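Local coordinates for protein microbial serine proteinases; subtilisin (Bacillus subtilis, PDB 2GKO) that cleaves peptide bonds as a calcium-binding, cold-adapted serine endopeptidase of the subtilisin type, at residues Tyr217-Gly222 and Ser301-Ala306; Asp223-Ala228 and Asp273-Leu278. All blocks are in the same frame, centred on the assembly; numbering follows the deposited sequence.

Contact 1. Residues Tyr217-Gly222 and Ser301-Ala306; sequences YVIQKG and SGFGFA. With CA (calcium ion), chain C.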
ATOM      1  N   TYR A 217      -4.266  16.301  13.309  1.00 18.08           N
ATOM      2  CA  TYR A 217      -4.881  14.981  13.280  1.00 17.96           C
ATOM      3  C   TYR A 217      -6.169  14.976  12.447  1.00 17.76           C
ATOM      4  O   TYR A 217      -7.134  14.268  12.763  1.00 18.15           O
ATOM      5  CB  TYR A 217      -5.118  14.459  14.698  1.00 18.36           C
ATOM      6  CG  TYR A 217      -3.876  13.965  15.416  1.00 16.88           C
ATOM      7  CD1 TYR A 217      -3.250  14.752  16.387  1.00 18.12           C
ATOM      8  CD2 TYR A 217      -3.330  12.709  15.156  1.00 15.81           C
ATOM      9  CE1 TYR A 217      -2.145  14.308  17.065  1.00 17.32           C
ATOM     10  CE2 TYR A 217      -2.218  12.261  15.834  1.00 15.99           C
ATOM     11  CZ  TYR A 217      -1.616  13.072  16.794  1.00 16.42           C
ATOM     12  OH  TYR A 217      -0.508  12.644  17.508  1.00 16.97           O
ATOM     13  N   VAL A 218      -6.165  15.757  11.380  1.00 16.81           N
ATOM     14  CA  VAL A 218      -7.252  15.805  10.414  1.00 17.01           C
ATOM     15  C   VAL A 218      -6.615  15.869   9.033  1.00 16.87           C
ATOM     16  O   VAL A 218      -5.785  16.740   8.780  1.00 17.23           O
ATOM     17  CB  VAL A 218      -8.137  17.058  10.619  1.00 17.40           C
ATOM     18  CG1 VAL A 218      -9.139  17.204   9.511  1.00 17.84           C
ATOM     19  CG2 VAL A 218      -8.831  17.005  11.984  1.00 18.41           C
ATOM     20  N   ILE A 219      -6.989  14.962   8.142  1.00 16.49           N
ATOM     21  CA  ILE A 219      -6.344  14.886   6.830  1.00 16.14           C
ATOM     22  C   ILE A 219      -6.965  15.846   5.831  1.00 16.04           C
ATOM     23  O   ILE A 219      -8.153  15.762   5.520  1.00 17.26           O
ATOM     24  CB  ILE A 219      -6.394  13.445   6.271  1.00 16.24           C
ATOM     25  CG1 ILE A 219      -5.680  12.473   7.216  1.00 15.18           C
ATOM     26  CG2 ILE A 219      -5.882  13.402   4.812  1.00 16.25           C
ATOM     27  CD1 ILE A 219      -4.177  12.672   7.360  1.00 15.32           C
ATOM     28  N   GLN A 220      -6.121  16.747   5.326  1.00 15.06           N
ATOM     29  CA  GLN A 220      -6.422  17.578   4.187  1.00 14.91           C
ATOM     30  C   GLN A 220      -5.545  17.146   3.027  1.00 14.79           C
ATOM     31  O   GLN A 220      -4.591  16.392   3.218  1.00 14.50           O
ATOM     32  CB  GLN A 220      -6.136  19.061   4.508  1.00 15.02           C
ATOM     33  CG  GLN A 220      -7.030  19.655   5.607  1.00 16.35           C
ATOM     34  CD  GLN A 220      -6.483  19.536   7.016  1.00 16.89           C
ATOM     35  OE1 GLN A 220      -5.294  19.384   7.232  1.00 17.76           O
ATOM     36  NE2 GLN A 220      -7.379  19.632   8.004  1.00 18.54           N
ATOM     37  N   LYS A 221      -5.887  17.627   1.841  1.00 15.17           N
ATOM     38  CA  LYS A 221      -5.022  17.504   0.672  1.00 14.97           C
ATOM     39  C   LYS A 221      -3.611  17.951   1.052  1.00 15.17           C
ATOM     40  O   LYS A 221      -3.425  19.034   1.634  1.00 16.01           O
ATOM     41  CB  LYS A 221      -5.575  18.343  -0.485  1.00 15.37           C
ATOM     42  CG  LYS A 221      -4.880  18.166  -1.813  1.00 17.06           C
ATOM     43  CD  LYS A 221      -5.566  18.944  -2.917  1.00 18.33           C
ATOM     44  CE  LYS A 221      -4.918  18.668  -4.273  1.00 16.84           C
ATOM     45  NZ  LYS A 221      -5.593  19.392  -5.429  1.00 16.88           N
ATOM     46  N   GLY A 222      -2.620  17.118   0.751  1.00 13.58           N
ATOM     47  CA  GLY A 222      -1.226  17.439   1.035  1.00 13.20           C
ATOM     48  C   GLY A 222      -0.634  16.879   2.319  1.00 12.40           C
ATOM     49  O   GLY A 222       0.545  17.070   2.606  1.00 12.30           O
ATOM     50  N   SER A 301       5.677  11.689   9.124  1.00 12.47           N
ATOM     51  CA  SER A 301       5.091  10.411   9.490  1.00 12.23           C
ATOM     52  C   SER A 301       3.569  10.433   9.640  1.00 12.77           C
ATOM     53  O   SER A 301       2.984   9.399   9.927  1.00 11.91           O
ATOM     54  CB  SER A 301       5.735   9.913  10.777  1.00 12.56           C
ATOM     55  OG  SER A 301       5.478  10.807  11.854  1.00 12.76           O
ATOM     56  N   GLY A 302       2.932  11.579   9.402  1.00 12.51           N
ATOM     57  CA  GLY A 302       1.519  11.740   9.668  1.00 13.26           C
ATOM     58  C   GLY A 302       1.211  11.405  11.128  1.00 13.72           C
ATOM     59  O   GLY A 302       1.952  11.806  12.033  1.00 12.94           O
ATOM     60  N   PHE A 303       0.150  10.630  11.346  1.00 13.88           N
ATOM     61  CA  PHE A 303      -0.359  10.362  12.706  1.00 14.31           C
ATOM     62  C   PHE A 303       0.512   9.379  13.470  1.00 15.00           C
ATOM     63  O   PHE A 303       0.504   9.354  14.711  1.00 15.48           O
ATOM     64  CB  PHE A 303      -1.781   9.805  12.654  1.00 14.57           C
ATOM     65  CG  PHE A 303      -2.826  10.726  12.064  1.00 13.09           C
ATOM     66  CD1 PHE A 303      -2.520  11.960  11.470  1.00 13.95           C
ATOM     67  CD2 PHE A 303      -4.163  10.340  12.130  1.00 15.03           C
ATOM     68  CE1 PHE A 303      -3.494  12.747  10.923  1.00 15.18           C
ATOM     69  CE2 PHE A 303      -5.138  11.116  11.594  1.00 14.22           C
ATOM     70  CZ  PHE A 303      -4.826  12.332  10.995  1.00 15.73           C
ATOM     71  N   GLY A 304       1.254   8.550  12.734  1.00 13.57           N
ATOM     72  CA  GLY A 304       2.104   7.523  13.299  1.00 13.45           C
ATOM     73  C   GLY A 304       2.107   6.225  12.517  1.00 13.28           C
ATOM     74  O   GLY A 304       1.831   6.207  11.319  1.00 13.19           O
ATOM     75  N   PHE A 305       2.390   5.136  13.220  1.00 13.25           N
ATOM     76  CA  PHE A 305       2.625   3.825  12.634  1.00 13.36           C
ATOM     77  C   PHE A 305       1.509   2.876  13.105  1.00 14.20           C
ATOM     78  O   PHE A 305       1.565   2.345  14.229  1.00 15.36           O
ATOM     79  CB  PHE A 305       4.010   3.342  13.103  1.00 13.04           C
ATOM     80  CG  PHE A 305       4.432   1.966  12.603  1.00 12.39           C
ATOM     81  CD1 PHE A 305       5.596   1.381  13.079  1.00 12.05           C
ATOM     82  CD2 PHE A 305       3.698   1.270  11.654  1.00 13.44           C
ATOM     83  CE1 PHE A 305       6.010   0.143  12.649  1.00 12.51           C
ATOM     84  CE2 PHE A 305       4.120   0.023  11.225  1.00 12.53           C
ATOM     85  CZ  PHE A 305       5.255  -0.534  11.696  1.00 13.72           C
ATOM     86  N   ALA A 306       0.486   2.694  12.264  1.00 14.69           N
ATOM     87  CA  ALA A 306      -0.584   1.740  12.575  1.00 14.13           C
ATOM     88  C   ALA A 306      -0.032   0.324  12.543  1.00 14.79           C
ATOM     89  O   ALA A 306       0.646  -0.080  11.598  1.00 13.70           O
ATOM     90  CB  ALA A 306      -1.741   1.891  11.634  1.00 13.70           C
TER
HETATM   91 CA    CA C 611      -3.947  18.082   8.539  1.00 15.28          CA
HETATM   92  O   HOH W   1       0.432  10.266  17.209  1.00 16.87           O
HETATM   93  O   HOH W   2      -2.447  16.343   9.285  1.00 14.26           O

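Contact 2. Residues Asp223-Ala228 and Asp273-Leu278; sequences DVEISA and DVRGEL. With CA (calcium ion), chain C.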
ATOM      1  N   ASP A 223      -1.434  16.137   3.083  1.00 11.96           N
ATOM      2  CA  ASP A 223      -0.977  15.535   4.335  1.00 12.16           C
ATOM      3  C   ASP A 223      -0.554  14.086   4.174  1.00 11.43           C
ATOM      4  O   ASP A 223      -1.252  13.294   3.533  1.00 12.07           O
ATOM      5  CB  ASP A 223      -2.101  15.529   5.373  1.00 12.59           C
ATOM      6  CG  ASP A 223      -2.440  16.895   5.871  1.00 15.37           C
ATOM      7  OD1 ASP A 223      -3.521  17.022   6.501  1.00 15.59           O
ATOM      8  OD2 ASP A 223      -1.693  17.881   5.676  1.00 16.35           O
ATOM      9  N   VAL A 224       0.594  13.752   4.755  1.00 12.03           N
ATOM     10  CA  VAL A 224       0.977  12.376   5.032  1.00 11.55           C
ATOM     11  C   VAL A 224       0.048  11.862   6.140  1.00 12.37           C
ATOM     12  O   VAL A 224      -0.308  12.603   7.032  1.00 12.39           O
ATOM     13  CB  VAL A 224       2.458  12.265   5.468  1.00 10.85           C
ATOM     14  CG1 VAL A 224       2.785  10.868   5.953  1.00 11.26           C
ATOM     15  CG2 VAL A 224       3.413  12.696   4.303  1.00 11.71           C
ATOM     16  N   GLU A 225      -0.338  10.592   6.068  1.00 12.33           N
ATOM     17  CA  GLU A 225      -1.398  10.063   6.922  1.00 12.17           C
ATOM     18  C   GLU A 225      -0.850   9.081   7.942  1.00 12.23           C
ATOM     19  O   GLU A 225      -1.063   9.247   9.127  1.00 12.65           O
ATOM     20  CB  GLU A 225      -2.489   9.430   6.058  1.00 12.71           C
ATOM     21  CG  GLU A 225      -3.768   9.045   6.791  1.00 11.97           C
ATOM     22  CD  GLU A 225      -4.998   9.136   5.918  1.00 11.74           C
ATOM     23  OE1 GLU A 225      -4.971   9.782   4.866  1.00 12.53           O
ATOM     24  OE2 GLU A 225      -6.049   8.561   6.291  1.00 13.34           O
ATOM     25  N   ILE A 226      -0.153   8.052   7.485  1.00 12.16           N
ATOM     26  CA  ILE A 226       0.403   7.060   8.368  1.00 11.83           C
ATOM     27  C   ILE A 226       1.761   6.614   7.823  1.00 11.64           C
ATOM     28  O   ILE A 226       2.101   6.949   6.681  1.00 12.09           O
ATOM     29  CB  ILE A 226      -0.565   5.834   8.530  1.00 11.56           C
ATOM     30  CG1 ILE A 226      -0.742   5.086   7.200  1.00 11.57           C
ATOM     31  CG2 ILE A 226      -1.930   6.250   9.086  1.00 13.24           C
ATOM     32  CD1 ILE A 226      -1.636   3.891   7.322  1.00 12.54           C
ATOM     33  N   SER A 227       2.516   5.891   8.641  1.00 11.40           N
ATOM     34  CA  SER A 227       3.821   5.386   8.291  1.00 11.36           C
ATOM     35  C   SER A 227       3.864   3.856   8.363  1.00 11.17           C
ATOM     36  O   SER A 227       3.176   3.227   9.165  1.00 11.30           O
ATOM     37  CB  SER A 227       4.870   5.989   9.234  1.00 11.40           C
ATOM     38  OG  SER A 227       4.875   7.406   9.161  1.00 11.72           O
ATOM     39  N   ALA A 228       4.661   3.250   7.505  1.00 10.46           N
ATOM     40  CA  ALA A 228       4.854   1.807   7.537  1.00 10.36           C
ATOM     41  C   ALA A 228       6.223   1.464   7.004  1.00 10.10           C
ATOM     42  O   ALA A 228       6.865   2.295   6.395  1.00 10.00           O
ATOM     43  CB  ALA A 228       3.778   1.100   6.723  1.00 10.51           C
ATOM     44  N   ASP A 273     -14.799   4.079   7.883  1.00 15.86           N
ATOM     45  CA  ASP A 273     -14.573   3.420   9.168  1.00 16.68           C
ATOM     46  C   ASP A 273     -13.193   2.788   9.301  1.00 16.60           C
ATOM     47  O   ASP A 273     -12.536   2.924  10.322  1.00 16.37           O
ATOM     48  CB  ASP A 273     -15.582   2.296   9.403  1.00 17.08           C
ATOM     49  CG  ASP A 273     -17.017   2.780   9.516  1.00 19.42           C
ATOM     50  OD1 ASP A 273     -17.281   3.940   9.950  1.00 20.76           O
ATOM     51  OD2 ASP A 273     -17.956   2.024   9.181  1.00 19.73           O
ATOM     52  N   VAL A 274     -12.754   2.082   8.260  1.00 15.76           N
ATOM     53  CA  VAL A 274     -11.489   1.375   8.301  1.00 15.39           C
ATOM     54  C   VAL A 274     -10.344   2.376   8.273  1.00 14.90           C
ATOM     55  O   VAL A 274      -9.369   2.205   8.983  1.00 15.12           O
ATOM     56  CB  VAL A 274     -11.372   0.354   7.138  1.00 15.11           C
ATOM     57  CG1 VAL A 274      -9.974  -0.274   7.092  1.00 15.78           C
ATOM     58  CG2 VAL A 274     -12.467  -0.703   7.269  1.00 14.50           C
ATOM     59  N   ARG A 275     -10.504   3.421   7.470  1.00 15.35           N
ATOM     60  CA  ARG A 275      -9.544   4.515   7.404  1.00 15.51           C
ATOM     61  C   ARG A 275      -9.394   5.172   8.775  1.00 15.67           C
ATOM     62  O   ARG A 275      -8.298   5.500   9.192  1.00 15.47           O
ATOM     63  CB  ARG A 275     -10.012   5.536   6.383  1.00 15.62           C
ATOM     64  CG  ARG A 275      -9.034   6.664   6.162  1.00 14.73           C
ATOM     65  CD  ARG A 275      -9.484   7.632   5.138  1.00 12.62           C
ATOM     66  NE  ARG A 275      -8.417   8.578   4.797  1.00 13.41           N
ATOM     67  CZ  ARG A 275      -8.527   9.531   3.881  1.00 12.15           C
ATOM     68  NH1 ARG A 275      -9.628   9.672   3.157  1.00 14.90           N
ATOM     69  NH2 ARG A 275      -7.479  10.307   3.621  1.00 12.52           N
ATOM     70  N   GLY A 276     -10.517   5.362   9.457  1.00 15.79           N
ATOM     71  CA  GLY A 276     -10.517   5.929  10.789  1.00 15.51           C
ATOM     72  C   GLY A 276      -9.823   5.038  11.794  1.00 15.92           C
ATOM     73  O   GLY A 276      -9.133   5.534  12.686  1.00 16.27           O
ATOM     74  N   GLU A 277      -9.982   3.722  11.654  1.00 15.92           N
ATOM     75  CA  GLU A 277      -9.276   2.781  12.500  1.00 15.96           C
ATOM     76  C   GLU A 277      -7.765   2.830  12.248  1.00 15.78           C
ATOM     77  O   GLU A 277      -6.995   2.787  13.181  1.00 14.85           O
ATOM     78  CB  GLU A 277      -9.826   1.350  12.338  1.00 15.74           C
ATOM     79  CG  GLU A 277      -9.159   0.282  13.206  1.00 16.75           C
ATOM     80  CD  GLU A 277      -9.360   0.498  14.700  1.00 17.41           C
ATOM     81  OE1 GLU A 277     -10.289   1.250  15.077  1.00 20.52           O
ATOM     82  OE2 GLU A 277      -8.593  -0.118  15.469  1.00 18.39           O
ATOM     83  N   LEU A 278      -7.342   2.914  10.990  1.00 15.49           N
ATOM     84  CA  LEU A 278      -5.917   3.106  10.702  1.00 15.29           C
ATOM     85  C   LEU A 278      -5.373   4.361  11.372  1.00 15.35           C
ATOM     86  O   LEU A 278      -4.295   4.344  11.938  1.00 14.84           O
ATOM     87  CB  LEU A 278      -5.681   3.210   9.189  1.00 15.19           C
ATOM     88  CG  LEU A 278      -5.816   1.923   8.370  1.00 16.03           C
ATOM     89  CD1 LEU A 278      -5.731   2.280   6.890  1.00 17.26           C
ATOM     90  CD2 LEU A 278      -4.762   0.878   8.737  1.00 15.68           C
TER
HETATM   91 CA    CA C 611      -3.947  18.082   8.539  1.00 15.28          CA
HETATM   92  O   HOH W   3      -5.737   5.881   7.378  1.00 32.97           O
HETATM   93  O   HOH W   2      -2.447  16.343   9.285  1.00 14.26           O

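Contact 1. Residues Tyr217-Gly222 and Ser301-Ala306
Phe303, presented to the calcium-binding loop 217-222 by the type II' beta turn from Ser301 to Gly304, meets Tyr217 and Ile219 and carries the contact with its ring. Its CG lies anti to its own carbonyl carbon (chi1 -63°), and the ring extends along Tyr217 and the start of Val218. Tyr217 CD2 stands 3.7 Å from Phe303 CG, off-centre over one face, in an edge-to-face pair with centroids 5.1 Å apart and planes at 60°. The far rim meets backbone, Phe303 CZ lying 3.3 Å from Tyr217 C, while Ile219 CD1 reaches Phe303 CE1 at 3.6 Å. With a leucine here the edge-to-face pair is gone, and the Tyr217 ring would probably be freer to turn. The carbonyl O of Phe303 receives a hydrogen bond from a water that itself accepts one, at 2.6 Å, from Tyr217 OH. Val218 O and Gln220 OE1 bind the calcium ion, together with Thr213 and Asp216. Phe303 also rests on Gln279 and Ser283 of helix 271-283, and its backbone bonds to that of Glu225, in the chain leading through strand 226-229.

Contact 2. Residues Asp223-Ala228 and Asp273-Leu278
In the alpha/beta core of the subtilase fold, helix 271-283 is joined to the chain around strand 226-229 by a buried salt bridge between Glu225 and Arg275. The guanidinium grips the carboxylate side-on, with one nitrogen for each oxygen. Arg275 NE donates to Glu225 OE2 at 2.8 Å, and Arg275 NH2 donates to Glu225 OE1 at the same 2.8 Å. Both bonds are nearly straight, at 172° and 173°, and both oxygens use their syn lone pairs. The two flat groups are nearly coplanar, which lets both bonds form at once.

The two side chains cross at about a right angle. Arg275 is extended from CG to NE, with CG anti to the backbone N (chi1 -176°), which carries its head from the helix to the carboxylate; the chain of Glu225 bends at chi2. A water donates to Glu225 OE2 at 2.9 Å and to Arg275 O at 3.2 Å, linking the carboxylate to the helix backbone as well. Beyond the bridge the contact is apolar and looser: Ile226 CD1 approaches Leu278 CD1 at 4.4 Å. Ile226 also packs on Ala255, and Leu278 on Ile262, both of helix 248-265.

Further partners hold the charged pair: Gln279 NE2 bonds to Glu225 OE2, Arg275 NH2 to Val183 O, and Arg275 NH1 to Tyr156 OH. Glu225 OE2 therefore takes three hydrogen bonds, from the arginine, the water and the glutamine. With opposite charges paired in a buried setting, the glutamate is likely to remain ionised, and the two straight bonds limit rotation of both end groups.

In the fold
Both segments of contact 2 fall, in sequence, between those of contact 1, and the centres of the two contacts are about 7 Å apart. They share one calcium ion and one water bound to it, with Asp223 the ligand supplied from contact 2. The turn Ser301-Gly304 also joins strand 226-229 at Ser227, where Ser227 N lies 2.8 Å from Gly304 O and Ser227 OG lies 2.9 Å from Ser301 O, both probable hydrogen bonds. A sodium ion is near as well, about 4 Å from the side chain of Glu225 and about 5 Å from that of Ile219. None of the four segments contributes to the phenylmethanesulfonic acid pocket, which includes His71 and Ser249.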